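Local coordinates for vanadium-dependent haloperoxidase (Zobellia galactanivorans, PDB 4CIT), which probably uses hydrogen peroxide to oxidise iodide at a bound vanadate, as a bacterial vanadium-dependent iodoperoxidase, at residues 211-216 with 444-449; 215-220 with 328-333. All coordinates share one frame; numbering follows the deposited sequence.

Contact 1: 211-216 with 444-449; sequences PFVLDS and VNKLHM
K446 starts out with CG anti to its own backbone N (chi1 -180°) and stays extended to its tip, while V213 turns CG1 anti to the backbone N (chi1 -168°), to meet the middle of the lysine chain. The two side chains lie alongside each other and run in opposing senses. This joins the C-terminal end of helix 426-446, a helix of the PAP2-type fold of the vanadium haloperoxidases, to an irregular loop. K446 is the last helical residue, and L447 already leaves helical geometry.

The aliphatic part of the lysine is pressed close: V213 CG1 lies 3.5 Å from K446 CD, closer than two carbons normally pack, and 3.8 Å from K446 CE. Beyond that, K446 NZ donates to V213 O over 2.7 Å, lying in the carbonyl plane on a lone pair, with a C=O...N angle of 139°. The same residue thus takes the lysine's carbons on its side chain and its ammonium on its backbone.

D215 adds charge without direct pairing. Its OD1 stays 4.1 Å from K446 NZ, too far for a salt bridge, and would probably still favour the ammonium electrostatically. With K446 cut back to an alanine, V213 O would probably lose this donor, D215 its nearby positive charge, and V213 CG1 the chain packed on it.

V213 also packs on V319 of helix 307-335 and F442 of helix 426-446. D323 of helix 307-335 fixes the loop backbone, OD1 accepting from F212 N and OD2 from the N atoms of V213 and L214. V213 CG2 makes a looser apolar contact with L447 CD1 at 4.2 Å. One water bridges the charges: it donates to D215 OD1 at 2.8 Å and accepts from K446 NZ, also at 2.8 Å.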
loop_
_atom_site.group_PDB
_atom_site.type_symbol
_atom_site.label_atom_id
_atom_site.label_comp_id
_atom_site.label_asym_id
_atom_site.label_seq_id
_atom_site.Cartn_x
_atom_site.Cartn_y
_atom_site.Cartn_z
ATOM N N PRO A 211 -9.257 6.698 -9.418
ATOM C CA PRO A 211 -8.210 7.138 -8.508
ATOM C C PRO A 211 -8.706 8.127 -7.443
ATOM O O PRO A 211 -9.762 8.793 -7.618
ATOM C CB PRO A 211 -7.223 7.850 -9.430
ATOM C CG PRO A 211 -7.735 7.765 -10.797
ATOM C CD PRO A 211 -9.169 7.306 -10.740
ATOM N N PHE A 212 -8.047 8.179 -6.303
ATOM C CA PHE A 212 -8.391 9.189 -5.272
ATOM C C PHE A 212 -8.024 10.608 -5.603
ATOM O O PHE A 212 -8.810 11.533 -5.361
ATOM C CB PHE A 212 -7.696 8.800 -3.947
ATOM C CG PHE A 212 -8.292 7.613 -3.269
ATOM C CD1 PHE A 212 -9.520 7.696 -2.599
ATOM C CD2 PHE A 212 -7.684 6.369 -3.316
ATOM C CE1 PHE A 212 -10.027 6.582 -1.935
ATOM C CE2 PHE A 212 -8.250 5.226 -2.710
ATOM C CZ PHE A 212 -9.402 5.377 -1.936
ATOM N N VAL A 213 -6.803 10.822 -6.116
ATOM C CA VAL A 213 -6.218 12.175 -6.315
ATOM C C VAL A 213 -5.829 12.448 -7.787
ATOM O O VAL A 213 -5.858 13.596 -8.315
ATOM C CB VAL A 213 -4.920 12.315 -5.447
ATOM C CG1 VAL A 213 -4.462 13.734 -5.391
ATOM C CG2 VAL A 213 -5.099 11.783 -4.020
ATOM N N LEU A 214 -5.422 11.394 -8.498
ATOM C CA LEU A 214 -4.976 11.552 -9.885
ATOM C C LEU A 214 -6.098 12.097 -10.718
ATOM O O LEU A 214 -7.280 11.806 -10.460
ATOM C CB LEU A 214 -4.572 10.260 -10.532
ATOM C CG LEU A 214 -3.499 9.451 -9.808
ATOM C CD1 LEU A 214 -3.226 8.142 -10.543
ATOM C CD2 LEU A 214 -2.283 10.301 -9.625
ATOM N N ASP A 215 -5.719 12.892 -11.709
ATOM C CA ASP A 215 -6.693 13.322 -12.726
ATOM C C ASP A 215 -7.110 12.196 -13.655
ATOM O O ASP A 215 -8.253 12.152 -14.164
ATOM C CB ASP A 215 -6.106 14.481 -13.513
ATOM C CG ASP A 215 -5.852 15.703 -12.641
ATOM O OD1 ASP A 215 -6.720 16.062 -11.813
ATOM O OD2 ASP A 215 -4.737 16.296 -12.780
ATOM N N SER A 216 -6.203 11.215 -13.844
ATOM C CA SER A 216 -6.518 10.011 -14.613
ATOM C C SER A 216 -5.503 8.985 -14.282
ATOM O O SER A 216 -4.438 9.335 -13.834
ATOM C CB SER A 216 -6.526 10.222 -16.120
ATOM O OG SER A 216 -5.206 10.360 -16.614
ATOM N N VAL A 444 1.243 15.071 -2.392
ATOM C CA VAL A 444 1.521 15.936 -1.252
ATOM C C VAL A 444 1.306 17.434 -1.571
ATOM O O VAL A 444 0.931 18.200 -0.713
ATOM C CB VAL A 444 2.881 15.685 -0.599
ATOM C CG1 VAL A 444 2.936 14.282 -0.106
ATOM C CG2 VAL A 444 4.000 15.961 -1.497
ATOM N N ASN A 445 1.442 17.793 -2.824
ATOM C CA ASN A 445 1.277 19.188 -3.260
ATOM C C ASN A 445 -0.170 19.461 -3.471
ATOM O O ASN A 445 -0.550 20.668 -3.458
ATOM C CB ASN A 445 2.080 19.468 -4.559
ATOM C CG ASN A 445 3.551 19.646 -4.298
ATOM O OD1 ASN A 445 3.954 20.063 -3.231
ATOM N ND2 ASN A 445 4.376 19.343 -5.297
ATOM N N LYS A 446 -0.976 18.431 -3.752
ATOM C CA LYS A 446 -2.396 18.649 -4.030
ATOM C C LYS A 446 -3.198 18.650 -2.731
ATOM O O LYS A 446 -4.005 19.578 -2.547
ATOM C CB LYS A 446 -2.920 17.672 -5.060
ATOM C CG LYS A 446 -4.399 17.886 -5.362
ATOM C CD LYS A 446 -4.811 17.028 -6.506
ATOM C CE LYS A 446 -6.325 16.865 -6.538
ATOM N NZ LYS A 446 -6.811 16.099 -7.735
ATOM N N LEU A 447 -3.014 17.668 -1.824
ATOM C CA LEU A 447 -3.846 17.518 -0.629
ATOM C C LEU A 447 -3.486 18.520 0.479
ATOM O O LEU A 447 -2.351 18.573 0.951
ATOM C CB LEU A 447 -3.829 16.089 -0.022
ATOM C CG LEU A 447 -4.287 15.001 -1.010
ATOM C CD1 LEU A 447 -4.282 13.638 -0.287
ATOM C CD2 LEU A 447 -5.651 15.316 -1.614
ATOM N N HIS A 448 -4.428 19.338 0.857
ATOM C CA HIS A 448 -4.213 20.281 1.991
ATOM C C HIS A 448 -4.953 19.759 3.146
ATOM O O HIS A 448 -6.180 19.964 3.257
ATOM C CB HIS A 448 -4.674 21.643 1.602
ATOM C CG HIS A 448 -4.355 22.714 2.595
ATOM N ND1 HIS A 448 -5.045 23.914 2.619
ATOM C CD2 HIS A 448 -3.447 22.770 3.602
ATOM C CE1 HIS A 448 -4.602 24.654 3.617
ATOM N NE2 HIS A 448 -3.621 23.995 4.209
ATOM N N MET A 449 -4.263 19.089 4.026
ATOM C CA MET A 449 -4.860 18.490 5.204
ATOM C C MET A 449 -4.498 19.229 6.477
ATOM O O MET A 449 -5.347 19.542 7.266
ATOM C CB MET A 449 -4.531 16.976 5.244
ATOM C CG MET A 449 -5.043 16.220 4.001
ATOM S SD MET A 449 -4.366 14.453 3.749
ATOM C CE MET A 449 -4.775 13.675 5.232
HETATM O O HOH W 1 -5.865 17.815 -9.764
#

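Contact 2: 215-220 with 328-333; sequences DSAAQF and CWDEKY
The carboxylate of D330, lying against A217 and A218, is held at both oxygens from beyond this contact: OD1 accepts from N207 ND2, and OD2 forms a salt bridge with NH2 of R334, one turn further along the same helix. R334 also pairs through NH1 with E331 OE1, so its guanidinium probably offsets both acids. With CG anti to the backbone N (chi1 -178°), D330 reaches out from helix 307-335 to the loop.

What it meets there is mostly carbon. D330 OD2 sits 3.5 Å from both CA and CB of A218, and D330 CB comes within 3.9 Å of A217 O. No hydrogen bond crosses between the segments; this is plain van der Waals packing of a buried acid against small residues, with A218 also touching R334.

Two bonds within the segment help to shape the loop. Residues S216 to Q219 form a type I beta turn closed by Q219 N to S216 O (3.1 Å), and D215 N donates to Q219 OE1 at 2.7 Å, tilted 26° from the amide's carbonyl plane.

Farther along the helix, K332 NZ hydrogen-bonds the vanadate. The loop lies between two helices: A217 rests on I326 of helix 307-335, and just past the turn the F220 ring meets F442 of helix 426-446.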
loop_
_atom_site.group_PDB
_atom_site.type_symbol
_atom_site.label_atom_id
_atom_site.label_comp_id
_atom_site.label_asym_id
_atom_site.label_seq_id
_atom_site.Cartn_x
_atom_site.Cartn_y
_atom_site.Cartn_z
ATOM N N ASP A 215 -5.719 12.892 -11.709
ATOM C CA ASP A 215 -6.693 13.322 -12.726
ATOM C C ASP A 215 -7.110 12.196 -13.655
ATOM O O ASP A 215 -8.253 12.152 -14.164
ATOM C CB ASP A 215 -6.106 14.481 -13.513
ATOM C CG ASP A 215 -5.852 15.703 -12.641
ATOM O OD1 ASP A 215 -6.720 16.062 -11.813
ATOM O OD2 ASP A 215 -4.737 16.296 -12.780
ATOM N N SER A 216 -6.203 11.215 -13.844
ATOM C CA SER A 216 -6.518 10.011 -14.613
ATOM C C SER A 216 -5.503 8.985 -14.282
ATOM O O SER A 216 -4.438 9.335 -13.834
ATOM C CB SER A 216 -6.526 10.222 -16.120
ATOM O OG SER A 216 -5.206 10.360 -16.614
ATOM N N ALA A 217 -5.847 7.731 -14.547
ATOM C CA ALA A 217 -4.915 6.635 -14.231
ATOM C C ALA A 217 -3.533 6.791 -14.843
ATOM O O ALA A 217 -2.550 6.349 -14.294
ATOM C CB ALA A 217 -5.525 5.295 -14.601
ATOM N N ALA A 218 -3.498 7.300 -16.068
ATOM C CA ALA A 218 -2.287 7.528 -16.826
ATOM C C ALA A 218 -1.507 8.810 -16.590
ATOM O O ALA A 218 -0.520 9.041 -17.289
ATOM C CB ALA A 218 -2.587 7.405 -18.367
ATOM N N GLN A 219 -1.818 9.564 -15.558
ATOM C CA GLN A 219 -1.230 10.849 -15.322
ATOM C C GLN A 219 0.301 10.790 -15.174
ATOM O O GLN A 219 1.022 11.761 -15.514
ATOM C CB GLN A 219 -1.900 11.505 -14.133
ATOM C CG GLN A 219 -1.424 12.943 -13.887
ATOM C CD GLN A 219 -2.099 13.563 -12.731
ATOM O OE1 GLN A 219 -3.067 13.037 -12.224
ATOM N NE2 GLN A 219 -1.545 14.679 -12.254
ATOM N N PHE A 220 0.781 9.706 -14.595
ATOM C CA PHE A 220 2.180 9.522 -14.394
ATOM C C PHE A 220 2.778 8.414 -15.239
ATOM O O PHE A 220 3.802 7.777 -14.848
ATOM C CB PHE A 220 2.410 9.332 -12.868
ATOM C CG PHE A 220 2.194 10.630 -12.131
ATOM C CD1 PHE A 220 3.146 11.635 -12.156
ATOM C CD2 PHE A 220 0.967 10.865 -11.516
ATOM C CE1 PHE A 220 2.881 12.873 -11.534
ATOM C CE2 PHE A 220 0.676 12.092 -10.952
ATOM C CZ PHE A 220 1.635 13.092 -10.976
ATOM N N CYS A 328 0.959 2.334 -11.505
ATOM C CA CYS A 328 1.893 1.290 -11.858
ATOM C C CYS A 328 1.228 0.193 -12.679
ATOM O O CYS A 328 1.742 -0.181 -13.762
ATOM C CB CYS A 328 2.486 0.727 -10.607
ATOM S SG CYS A 328 3.631 -0.652 -10.962
ATOM N N TRP A 329 0.053 -0.275 -12.261
ATOM C CA TRP A 329 -0.713 -1.271 -13.020
ATOM C C TRP A 329 -1.165 -0.773 -14.422
ATOM O O TRP A 329 -1.208 -1.534 -15.383
ATOM C CB TRP A 329 -1.880 -1.834 -12.233
ATOM C CG TRP A 329 -1.593 -3.187 -11.687
ATOM C CD1 TRP A 329 -2.214 -4.375 -12.048
ATOM C CD2 TRP A 329 -0.540 -3.566 -10.759
ATOM N NE1 TRP A 329 -1.619 -5.422 -11.430
ATOM C CE2 TRP A 329 -0.612 -4.968 -10.602
ATOM C CE3 TRP A 329 0.414 -2.858 -10.051
ATOM C CZ2 TRP A 329 0.234 -5.654 -9.758
ATOM C CZ3 TRP A 329 1.257 -3.539 -9.222
ATOM C CH2 TRP A 329 1.202 -4.922 -9.109
ATOM N N ASP A 330 -1.461 0.507 -14.538
ATOM C CA ASP A 330 -1.696 1.191 -15.817
ATOM C C ASP A 330 -0.521 0.949 -16.771
ATOM O O ASP A 330 -0.691 0.564 -17.958
ATOM C CB ASP A 330 -1.955 2.740 -15.629
ATOM C CG ASP A 330 -2.237 3.444 -16.901
ATOM O OD1 ASP A 330 -3.295 3.071 -17.520
ATOM O OD2 ASP A 330 -1.381 4.230 -17.382
ATOM N N GLU A 331 0.690 1.186 -16.269
ATOM C CA GLU A 331 1.833 0.981 -17.117
ATOM C C GLU A 331 2.103 -0.504 -17.361
ATOM O O GLU A 331 2.499 -0.929 -18.509
ATOM C CB GLU A 331 3.084 1.591 -16.498
ATOM C CG GLU A 331 4.356 1.453 -17.348
ATOM C CD GLU A 331 4.181 1.917 -18.762
ATOM O OE1 GLU A 331 3.395 2.838 -19.054
ATOM O OE2 GLU A 331 4.798 1.295 -19.681
ATOM N N LYS A 332 1.926 -1.311 -16.331
ATOM C CA LYS A 332 2.251 -2.745 -16.533
ATOM C C LYS A 332 1.525 -3.338 -17.746
ATOM O O LYS A 332 2.095 -4.162 -18.484
ATOM C CB LYS A 332 1.937 -3.613 -15.282
ATOM C CG LYS A 332 2.901 -3.457 -14.151
ATOM C CD LYS A 332 2.586 -4.288 -12.885
ATOM C CE LYS A 332 3.677 -4.291 -11.854
ATOM N NZ LYS A 332 5.006 -4.737 -12.373
ATOM N N TYR A 333 0.230 -3.044 -17.828
ATOM C CA TYR A 333 -0.640 -3.600 -18.838
ATOM C C TYR A 333 -0.633 -2.783 -20.138
ATOM O O TYR A 333 -1.067 -3.269 -21.142
ATOM C CB TYR A 333 -2.038 -3.994 -18.267
ATOM C CG TYR A 333 -1.960 -5.150 -17.387
ATOM C CD1 TYR A 333 -1.998 -6.451 -17.862
ATOM C CD2 TYR A 333 -1.827 -4.989 -16.014
ATOM C CE1 TYR A 333 -1.878 -7.526 -17.042
ATOM C CE2 TYR A 333 -1.690 -6.062 -15.188
ATOM C CZ TYR A 333 -1.724 -7.376 -15.677
ATOM O OH TYR A 333 -1.683 -8.445 -14.823
#

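Overall arrangement
Both contacts start from one loop, lying between helices 172-175 and 235-253. Following the chain, the loop passes through 211-216 and then 215-220. Contact 2 closes first, when the chain returns 108 residues later along helix 307-335; contact 1 closes at 444-449, where helix 426-446 ends and the chain leaves it, with 227 residues between its segments. Contact 2 is therefore nested within contact 1, the two sharing D215 and S216. Their centres are 15 Å apart, and they meet where L214 packs on Q219 and F220. Together they tie this one loop to helix 307-335, which supplies K332 to the vanadate pocket, and to the end of helix 426-446.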